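Cytoplasmic Protein STM1381 (Salmonella enterica subsp. enterica serovar Typhimurium, PDB 3SOZ) is of unknown function but belongs to a putative glutamine amidotransferase family, related to the class I glutaminases. Local coordinates at residues E11-H16 with S28-G34; Y37-L42 with Y235-C240; G118-F123 with Y182-I186. All coordinates share one frame; numbering follows the deposited sequence.

Contact 1 of 3, residues E11-H16 with S28-G34; sequences ESWHIH and SSKYEEG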
loop_
_atom_site.group_PDB
_atom_site.type_symbol
_atom_site.label_atom_id
_atom_site.label_comp_id
_atom_site.label_asym_id
_atom_site.label_seq_id
_atom_site.Cartn_x
_atom_site.Cartn_y
_atom_site.Cartn_z
ATOM N N GLU A 11 4.939 16.494 -14.107
ATOM C CA GLU A 11 6.236 15.967 -14.585
ATOM C C GLU A 11 6.000 14.884 -15.600
ATOM O O GLU A 11 4.951 14.245 -15.578
ATOM C CB GLU A 11 7.019 15.319 -13.447
ATOM C CG GLU A 11 8.184 16.103 -12.890
ATOM C CD GLU A 11 9.432 16.033 -13.747
ATOM O OE1 GLU A 11 9.328 15.522 -14.889
ATOM O OE2 GLU A 11 10.513 16.514 -13.292
ATOM N N SER A 12 6.969 14.705 -16.494
ATOM C CA SER A 12 7.204 13.426 -17.197
ATOM C C SER A 12 7.466 12.264 -16.246
ATOM O O SER A 12 7.974 12.474 -15.179
ATOM C CB SER A 12 8.447 13.566 -18.060
ATOM O OG SER A 12 8.183 14.498 -19.073
ATOM N N TRP A 13 7.146 11.034 -16.655
ATOM C CA TRP A 13 7.558 9.830 -15.885
ATOM C C TRP A 13 8.972 9.555 -16.291
ATOM O O TRP A 13 9.288 9.695 -17.491
ATOM C CB TRP A 13 6.691 8.596 -16.187
ATOM C CG TRP A 13 5.310 8.650 -15.586
ATOM C CD1 TRP A 13 4.190 9.077 -16.203
ATOM C CD2 TRP A 13 4.910 8.264 -14.248
ATOM N NE1 TRP A 13 3.121 9.004 -15.342
ATOM C CE2 TRP A 13 3.538 8.502 -14.140
ATOM C CE3 TRP A 13 5.591 7.756 -13.136
ATOM C CZ2 TRP A 13 2.812 8.258 -12.970
ATOM C CZ3 TRP A 13 4.873 7.521 -11.957
ATOM C CH2 TRP A 13 3.488 7.763 -11.896
ATOM N N HIS A 14 9.835 9.181 -15.340
ATOM C CA HIS A 14 11.147 8.628 -15.738
ATOM C C HIS A 14 10.993 7.113 -15.738
ATOM O O HIS A 14 10.398 6.567 -14.836
ATOM C CB HIS A 14 12.309 9.100 -14.827
ATOM C CG HIS A 14 13.575 8.331 -15.050
ATOM N ND1 HIS A 14 13.935 7.244 -14.272
ATOM C CD2 HIS A 14 14.502 8.412 -16.038
ATOM C CE1 HIS A 14 15.052 6.722 -14.748
ATOM N NE2 HIS A 14 15.400 7.395 -15.836
ATOM N N ILE A 15 11.492 6.426 -16.740
ATOM C CA ILE A 15 11.323 4.970 -16.751
ATOM C C ILE A 15 12.653 4.265 -16.574
ATOM O O ILE A 15 13.576 4.484 -17.366
ATOM C CB ILE A 15 10.679 4.486 -18.090
ATOM C CG1 ILE A 15 9.326 5.196 -18.370
ATOM C CG2 ILE A 15 10.493 2.986 -18.130
ATOM C CD1 ILE A 15 8.203 4.752 -17.536
ATOM N N HIS A 16 12.768 3.408 -15.558
ATOM C CA HIS A 16 13.998 2.625 -15.442
ATOM C C HIS A 16 13.729 1.152 -15.680
ATOM O O HIS A 16 12.926 0.564 -14.961
ATOM C CB HIS A 16 14.690 2.816 -14.072
ATOM C CG HIS A 16 15.980 2.075 -13.969
ATOM N ND1 HIS A 16 17.112 2.458 -14.661
ATOM C CD2 HIS A 16 16.305 0.939 -13.315
ATOM C CE1 HIS A 16 18.073 1.577 -14.453
ATOM N NE2 HIS A 16 17.616 0.656 -13.624
ATOM N N SER A 28 17.876 -0.228 -19.237
ATOM C CA SER A 28 17.699 0.895 -20.186
ATOM C C SER A 28 16.817 1.916 -19.489
ATOM O O SER A 28 16.143 1.573 -18.562
ATOM C CB SER A 28 17.094 0.391 -21.491
ATOM O OG SER A 28 15.861 -0.255 -21.238
ATOM N N SER A 29 16.854 3.171 -19.858
ATOM C CA SER A 29 16.069 4.161 -19.122
ATOM C C SER A 29 15.575 5.217 -20.064
ATOM O O SER A 29 16.224 5.533 -21.065
ATOM C CB SER A 29 16.893 4.849 -18.020
ATOM O OG SER A 29 17.403 3.932 -17.105
ATOM N N LYS A 30 14.444 5.801 -19.743
ATOM C CA LYS A 30 13.912 6.839 -20.600
ATOM C C LYS A 30 12.890 7.674 -19.882
ATOM O O LYS A 30 12.716 7.593 -18.672
ATOM C CB LYS A 30 13.323 6.246 -21.881
ATOM C CG LYS A 30 12.579 4.948 -21.639
ATOM C CD LYS A 30 11.100 5.031 -21.877
ATOM C CE LYS A 30 10.827 4.952 -23.391
ATOM N NZ LYS A 30 9.670 5.823 -23.752
ATOM N N TYR A 31 12.226 8.501 -20.660
ATOM C CA TYR A 31 11.245 9.409 -20.149
ATOM C C TYR A 31 9.990 9.159 -20.889
ATOM O O TYR A 31 10.001 8.745 -22.045
ATOM C CB TYR A 31 11.726 10.815 -20.390
ATOM C CG TYR A 31 12.621 11.274 -19.283
ATOM C CD1 TYR A 31 12.066 11.650 -18.056
ATOM C CD2 TYR A 31 14.014 11.269 -19.413
ATOM C CE1 TYR A 31 12.855 12.057 -17.014
ATOM C CE2 TYR A 31 14.811 11.667 -18.378
ATOM C CZ TYR A 31 14.221 12.070 -17.179
ATOM O OH TYR A 31 14.982 12.488 -16.097
ATOM N N GLU A 32 8.876 9.373 -20.231
ATOM C CA GLU A 32 7.675 9.215 -20.970
ATOM C C GLU A 32 7.304 10.533 -21.533
ATOM O O GLU A 32 7.789 10.890 -22.599
ATOM C CB GLU A 32 6.602 8.510 -20.190
ATOM C CG GLU A 32 6.650 7.021 -20.526
ATOM C CD GLU A 32 5.702 6.187 -19.689
ATOM O OE1 GLU A 32 4.985 6.740 -18.798
ATOM O OE2 GLU A 32 5.697 4.959 -19.920
ATOM N N GLU A 33 6.491 11.291 -20.830
ATOM C CA GLU A 33 6.027 12.566 -21.372
ATOM C C GLU A 33 4.993 13.014 -20.402
ATOM O O GLU A 33 4.311 12.169 -19.776
ATOM C CB GLU A 33 5.427 12.425 -22.774
ATOM C CG GLU A 33 5.153 13.767 -23.448
ATOM C CD GLU A 33 5.607 13.840 -24.921
ATOM O OE1 GLU A 33 6.488 13.025 -25.331
ATOM O OE2 GLU A 33 5.095 14.733 -25.653
ATOM N N GLY A 34 4.929 14.338 -20.219
ATOM C CA GLY A 34 3.991 14.968 -19.294
ATOM C C GLY A 34 2.809 15.471 -20.087
ATOM O O GLY A 34 2.351 14.821 -21.036
#
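H14 and Y31 face each other across the base of a beta hairpin, where strand 14-21 runs antiparallel to strand 24-31. They form a non-hydrogen-bonded pair, and their rings meet in a T-shaped (edge-to-face) stack with centroids 5.2 Å apart and planes at 69°. The imidazole supplies the edge: CD2 of H14 stands above one face of the phenol, toward its rim, 3.8 Å from CZ of Y31. H14 reaches this place because its CG lies opposite the backbone N (chi1 168°). Two residues further on, H16 pairs with S29 on the same face of the hairpin. The small S29 fits beside both histidines, its CB near H14 NE2 and its OG at the edge of the H16 ring; its hydroxyl also makes a weak hydrogen bond to S25 of the second subunit.

The other face carries I15 and K30, a hydrogen-bonded pair whose backbones are linked twice, I15 N to K30 O at 2.6 Å and K30 N to I15 O at 2.9 Å. Their side chains run side by side, the lysine's CD lying alongside CB of I15 while its amine reaches toward Y31 O in a weak bond. Beyond the regular strands E32 N still donates to W13 O (2.8 Å). The extended E32 side chain then divides its carboxylate, OE2 lying 3.5 Å from CD1 of I15 and OE1 beside the indole of W13. At the far end there is a hydrogen bond between H16 ND1 and S29 OG, 2.9 Å, in which either could be the donor.

Contact 2 of 3, residues Y37-L42 with Y235-C240; sequences YLLSCL and YATFWC
Two helices, 36-42 near the start of the chain and 235-246 at its end, pack across each other at a steep angle; the axes of the two segments cross at -71°, 9.4 Å apart. L38 and W239 make one of the main side-chain contacts. With CG opposite its backbone N (chi1 176°), L38 lays CD1 over the five-membered ring of the indole, 3.6 Å from its centroid and 25° off the normal, a CH-pi contact. L42 follows one turn later, its CD1 resting 3.8 Å from CB of W239. The helices come nearest at C41 and A236, CA atoms 5.5 Å apart, because both side chains are small. The C41 sulfur stands at the edge of the Y235 ring and over a face of Y37. Those two tyrosine rings lie nearly parallel but slid past one another, touching through CD2 and CE2 of Y37 and CE2 of Y235. The buried phenol hydroxyl of Y235 is satisfied by C220 O. L38 also packs on F8, L42 on V49 and W239 on F216, all on strands of the mixed sheet. Helices packed against the parallel part of a mixed central sheet are consistent with the alpha/beta fold of class I glutamine amidotransferases, the family to which the protein is assigned.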
loop_
_atom_site.group_PDB
_atom_site.type_symbol
_atom_site.label_atom_id
_atom_site.label_comp_id
_atom_site.label_asym_id
_atom_site.label_seq_id
_atom_site.Cartn_x
_atom_site.Cartn_y
_atom_site.Cartn_z
ATOM N N TYR A 37 1.090 18.199 -24.672
ATOM C CA TYR A 37 -0.067 18.519 -25.484
ATOM C C TYR A 37 -0.969 19.514 -24.762
ATOM O O TYR A 37 -1.187 20.611 -25.256
ATOM C CB TYR A 37 -0.846 17.268 -25.896
ATOM C CG TYR A 37 -1.904 17.599 -26.926
ATOM C CD1 TYR A 37 -1.551 18.121 -28.180
ATOM C CD2 TYR A 37 -3.266 17.433 -26.631
ATOM C CE1 TYR A 37 -2.532 18.461 -29.119
ATOM C CE2 TYR A 37 -4.250 17.759 -27.553
ATOM C CZ TYR A 37 -3.884 18.274 -28.793
ATOM O OH TYR A 37 -4.877 18.589 -29.698
ATOM N N LEU A 38 -1.454 19.140 -23.582
ATOM C CA LEU A 38 -2.306 20.001 -22.748
ATOM C C LEU A 38 -1.759 21.410 -22.465
ATOM O O LEU A 38 -2.507 22.375 -22.375
ATOM C CB LEU A 38 -2.614 19.293 -21.431
ATOM C CG LEU A 38 -3.402 20.109 -20.424
ATOM C CD1 LEU A 38 -4.754 20.466 -21.015
ATOM C CD2 LEU A 38 -3.553 19.391 -19.102
ATOM N N LEU A 39 -0.455 21.522 -22.310
ATOM C CA LEU A 39 0.156 22.823 -22.140
ATOM C C LEU A 39 0.140 23.647 -23.426
ATOM O O LEU A 39 -0.286 24.808 -23.413
ATOM C CB LEU A 39 1.569 22.682 -21.607
ATOM C CG LEU A 39 1.790 22.995 -20.135
ATOM C CD1 LEU A 39 0.673 22.524 -19.207
ATOM C CD2 LEU A 39 3.108 22.375 -19.778
ATOM N N SER A 40 0.578 23.053 -24.533
ATOM C CA SER A 40 0.462 23.716 -25.830
ATOM C C SER A 40 -0.979 24.163 -26.078
ATOM O O SER A 40 -1.194 25.180 -26.729
ATOM C CB SER A 40 0.947 22.820 -26.978
ATOM O OG SER A 40 -0.112 22.036 -27.525
ATOM N N CYS A 41 -1.945 23.408 -25.540
ATOM C CA CYS A 41 -3.390 23.702 -25.648
ATOM C C CYS A 41 -3.883 24.866 -24.789
ATOM O O CYS A 41 -4.781 25.608 -25.177
ATOM C CB CYS A 41 -4.199 22.469 -25.248
ATOM S SG CYS A 41 -4.703 21.414 -26.597
ATOM N N LEU A 42 -3.316 24.973 -23.597
ATOM C CA LEU A 42 -3.663 26.006 -22.640
ATOM C C LEU A 42 -3.148 27.345 -23.109
ATOM O O LEU A 42 -3.892 28.324 -23.107
ATOM C CB LEU A 42 -3.123 25.645 -21.263
ATOM C CG LEU A 42 -4.238 25.083 -20.396
ATOM C CD1 LEU A 42 -5.261 24.397 -21.253
ATOM C CD2 LEU A 42 -3.729 24.169 -19.296
ATOM N N TYR A 235 -11.523 19.043 -26.822
ATOM C CA TYR A 235 -10.459 18.833 -25.851
ATOM C C TYR A 235 -9.886 20.143 -25.315
ATOM O O TYR A 235 -10.013 20.409 -24.124
ATOM C CB TYR A 235 -9.366 17.890 -26.419
ATOM C CG TYR A 235 -8.222 17.563 -25.449
ATOM C CD1 TYR A 235 -8.403 16.670 -24.392
ATOM C CD2 TYR A 235 -6.960 18.153 -25.601
ATOM C CE1 TYR A 235 -7.364 16.378 -23.507
ATOM C CE2 TYR A 235 -5.915 17.877 -24.711
ATOM C CZ TYR A 235 -6.118 16.987 -23.674
ATOM O OH TYR A 235 -5.083 16.714 -22.809
ATOM N N ALA A 236 -9.291 20.961 -26.187
ATOM C CA ALA A 236 -8.649 22.230 -25.774
ATOM C C ALA A 236 -9.607 23.202 -25.038
ATOM O O ALA A 236 -9.375 23.604 -23.895
ATOM C CB ALA A 236 -7.997 22.908 -26.967
ATOM N N THR A 237 -10.708 23.531 -25.691
ATOM C CA THR A 237 -11.724 24.373 -25.103
ATOM C C THR A 237 -12.182 23.816 -23.755
ATOM O O THR A 237 -12.505 24.570 -22.827
ATOM C CB THR A 237 -12.933 24.503 -26.073
ATOM O OG1 THR A 237 -12.488 25.134 -27.282
ATOM C CG2 THR A 237 -14.063 25.324 -25.451
ATOM N N PHE A 238 -12.229 22.500 -23.637
ATOM C CA PHE A 238 -12.741 21.959 -22.411
ATOM C C PHE A 238 -11.869 22.376 -21.227
ATOM O O PHE A 238 -12.392 22.669 -20.157
ATOM C CB PHE A 238 -12.853 20.448 -22.471
ATOM C CG PHE A 238 -12.939 19.813 -21.132
ATOM C CD1 PHE A 238 -14.150 19.761 -20.457
ATOM C CD2 PHE A 238 -11.800 19.275 -20.532
ATOM C CE1 PHE A 238 -14.244 19.171 -19.207
ATOM C CE2 PHE A 238 -11.880 18.687 -19.268
ATOM C CZ PHE A 238 -13.105 18.626 -18.606
ATOM N N TRP A 239 -10.550 22.383 -21.414
ATOM C CA TRP A 239 -9.647 22.699 -20.309
ATOM C C TRP A 239 -9.607 24.203 -20.080
ATOM O O TRP A 239 -9.712 24.670 -18.945
ATOM C CB TRP A 239 -8.247 22.118 -20.540
ATOM C CG TRP A 239 -8.209 20.603 -20.490
ATOM C CD1 TRP A 239 -8.005 19.745 -21.535
ATOM C CD2 TRP A 239 -8.387 19.777 -19.331
ATOM N NE1 TRP A 239 -8.057 18.443 -21.104
ATOM C CE2 TRP A 239 -8.285 18.435 -19.753
ATOM C CE3 TRP A 239 -8.619 20.042 -17.979
ATOM C CZ2 TRP A 239 -8.397 17.365 -18.865
ATOM C CZ3 TRP A 239 -8.737 18.980 -17.101
ATOM C CH2 TRP A 239 -8.633 17.656 -17.548
ATOM N N CYS A 240 -9.494 24.967 -21.160
ATOM C CA CYS A 240 -9.628 26.396 -21.063
ATOM C C CYS A 240 -10.878 26.781 -20.253
ATOM O O CYS A 240 -10.780 27.558 -19.301
ATOM C CB CYS A 240 -9.614 27.014 -22.453
ATOM S SG CYS A 240 -7.946 26.930 -23.249
#

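Contact 3 of 3, residues G118-F123 with Y182-I186; sequences GGYLSF and YNKLI
G118 passes close to the amide of N183, with CA of G118 3.4 Å from OD1 of N183. G119 then donates its N-H to the same oxygen, G119 N and N183 OD1 being 2.8 Å apart and the N-H...O angle a nearly straight 173°. The asparagine CG lies anti to its carbonyl carbon (chi1 -71°), which puts the amide toward the turn. G119 itself has backbone angles, with phi strongly positive, that glycine readily adopts. From G119 to S122 the chain makes a type I beta turn, in the loop that follows parallel strand 113-117. Loops after such strands commonly line the active site in alpha/beta folds of this kind, and here Y120 N hydrogen-bonds to a bound glycerol, probably from the crystallisation liquor. S122 turns its hydroxyl back to I117 O, a bond that ties the turn to the strand it leaves, while its CB faces the asparagine. F123 ends the segment with two partners from 182-186, one at the edge of its ring and one over a face. At the edge, F123 CD2 meets N183 OD1 in the ring plane, 3.4 Å away. L185 instead places CD1 over the ring centre in a CH-pi contact, 4.0 Å from the F123 centroid and 8° off the normal. ND2 of the buried N183 has a weak bond to D150.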
loop_
_atom_site.group_PDB
_atom_site.type_symbol
_atom_site.label_atom_id
_atom_site.label_comp_id
_atom_site.label_asym_id
_atom_site.label_seq_id
_atom_site.Cartn_x
_atom_site.Cartn_y
_atom_site.Cartn_z
ATOM N N GLY A 118 -6.757 13.844 -12.169
ATOM C CA GLY A 118 -6.452 12.473 -11.705
ATOM C C GLY A 118 -5.358 11.744 -12.453
ATOM O O GLY A 118 -4.758 12.270 -13.389
ATOM N N GLY A 119 -5.126 10.503 -12.037
ATOM C CA GLY A 119 -4.012 9.680 -12.537
ATOM C C GLY A 119 -3.470 8.826 -11.378
ATOM O O GLY A 119 -4.038 8.796 -10.284
ATOM N N TYR A 120 -2.366 8.144 -11.606
ATOM C CA TYR A 120 -1.863 7.263 -10.615
ATOM C C TYR A 120 -1.350 7.925 -9.328
ATOM O O TYR A 120 -1.397 7.307 -8.251
ATOM C CB TYR A 120 -0.772 6.395 -11.230
ATOM C CG TYR A 120 -1.353 5.270 -12.001
ATOM C CD1 TYR A 120 -2.715 5.259 -12.336
ATOM C CD2 TYR A 120 -0.553 4.216 -12.428
ATOM C CE1 TYR A 120 -3.255 4.200 -13.073
ATOM C CE2 TYR A 120 -1.081 3.148 -13.189
ATOM C CZ TYR A 120 -2.422 3.151 -13.508
ATOM O OH TYR A 120 -2.923 2.119 -14.250
ATOM N N LEU A 121 -0.838 9.145 -9.433
ATOM C CA LEU A 121 -0.377 9.844 -8.256
ATOM C C LEU A 121 -1.285 11.030 -7.846
ATOM O O LEU A 121 -0.804 12.045 -7.332
ATOM C CB LEU A 121 1.055 10.304 -8.489
ATOM C CG LEU A 121 2.075 9.192 -8.542
ATOM C CD1 LEU A 121 3.370 9.707 -9.100
ATOM C CD2 LEU A 121 2.247 8.521 -7.133
ATOM N N SER A 122 -2.578 10.896 -8.100
ATOM C CA SER A 122 -3.551 11.902 -7.738
ATOM C C SER A 122 -4.499 11.260 -6.772
ATOM O O SER A 122 -4.644 10.000 -6.708
ATOM C CB SER A 122 -4.371 12.382 -8.945
ATOM O OG SER A 122 -3.625 13.139 -9.900
ATOM N N PHE A 123 -5.185 12.131 -6.047
ATOM C CA PHE A 123 -6.163 11.711 -5.040
ATOM C C PHE A 123 -5.561 10.666 -4.078
ATOM O O PHE A 123 -4.597 10.988 -3.372
ATOM C CB PHE A 123 -7.513 11.336 -5.687
ATOM C CG PHE A 123 -7.969 12.344 -6.712
ATOM C CD1 PHE A 123 -8.504 13.579 -6.314
ATOM C CD2 PHE A 123 -7.822 12.089 -8.075
ATOM C CE1 PHE A 123 -8.887 14.538 -7.265
ATOM C CE2 PHE A 123 -8.215 13.025 -9.033
ATOM C CZ PHE A 123 -8.754 14.264 -8.619
ATOM N N TYR A 182 -10.135 6.010 -14.103
ATOM C CA TYR A 182 -10.267 7.229 -13.340
ATOM C C TYR A 182 -10.067 6.893 -11.869
ATOM O O TYR A 182 -10.092 5.727 -11.464
ATOM C CB TYR A 182 -11.678 7.876 -13.542
ATOM C CG TYR A 182 -12.827 6.972 -13.098
ATOM C CD1 TYR A 182 -13.319 6.003 -13.938
ATOM C CD2 TYR A 182 -13.367 7.057 -11.837
ATOM C CE1 TYR A 182 -14.319 5.162 -13.566
ATOM C CE2 TYR A 182 -14.379 6.185 -11.447
ATOM C CZ TYR A 182 -14.827 5.231 -12.344
ATOM O OH TYR A 182 -15.823 4.335 -12.020
ATOM N N ASN A 183 -9.897 7.946 -11.081
ATOM C CA ASN A 183 -9.913 7.849 -9.645
ATOM C C ASN A 183 -11.352 7.895 -9.136
ATOM O O ASN A 183 -12.132 8.758 -9.506
ATOM C CB ASN A 183 -9.104 8.998 -9.059
ATOM C CG ASN A 183 -7.610 8.858 -9.295
ATOM O OD1 ASN A 183 -7.024 9.526 -10.157
ATOM N ND2 ASN A 183 -6.976 7.999 -8.500
ATOM N N LYS A 184 -11.698 6.961 -8.266
ATOM C CA LYS A 184 -13.037 6.844 -7.775
ATOM C C LYS A 184 -13.102 7.778 -6.609
ATOM O O LYS A 184 -12.297 7.644 -5.686
ATOM C CB LYS A 184 -13.305 5.433 -7.295
ATOM C CG LYS A 184 -14.677 5.242 -6.708
ATOM C CD LYS A 184 -14.936 3.790 -6.359
ATOM C CE LYS A 184 -16.326 3.640 -5.704
ATOM N NZ LYS A 184 -16.738 2.206 -5.689
ATOM N N LEU A 185 -14.072 8.706 -6.688
ATOM C CA LEU A 185 -14.367 9.718 -5.692
ATOM C C LEU A 185 -15.863 9.778 -5.354
ATOM O O LEU A 185 -16.723 9.141 -5.980
ATOM C CB LEU A 185 -13.922 11.087 -6.193
ATOM C CG LEU A 185 -12.448 11.122 -6.590
ATOM C CD1 LEU A 185 -12.178 12.214 -7.547
ATOM C CD2 LEU A 185 -11.623 11.285 -5.378
ATOM N N ILE A 186 -16.155 10.552 -4.320
ATOM C CA ILE A 186 -17.504 10.745 -3.818
ATOM C C ILE A 186 -17.702 12.258 -3.730
ATOM O O ILE A 186 -16.851 12.953 -3.163
ATOM C CB ILE A 186 -17.622 10.148 -2.400
ATOM C CG1 ILE A 186 -17.532 8.624 -2.455
ATOM C CG2 ILE A 186 -18.909 10.658 -1.689
ATOM C CD1 ILE A 186 -17.292 7.937 -1.072
#

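How the contacts relate
The three contacts lie at the corners of a nearly equilateral triangle, their centres 20 to 22 Å apart. Contact 1 leads directly into contact 2 along the chain, since strand 24-31 is followed by helix 36-42, but they do not otherwise touch. Contacts 1 and 3 do meet: W13 CH2 at the hairpin base packs 3.4 Å from L121 CD1 in the turn after strand 113-117. Glycerol is bound in this neighbourhood, about 4 Å from the W13 side chain and from G119, which is consistent with a pocket there, although no active site is established. Contact 3 falls in sequence between the two helices of contact 2; the nearest atoms of contacts 2 and 3 are about 7 Å apart, without touching.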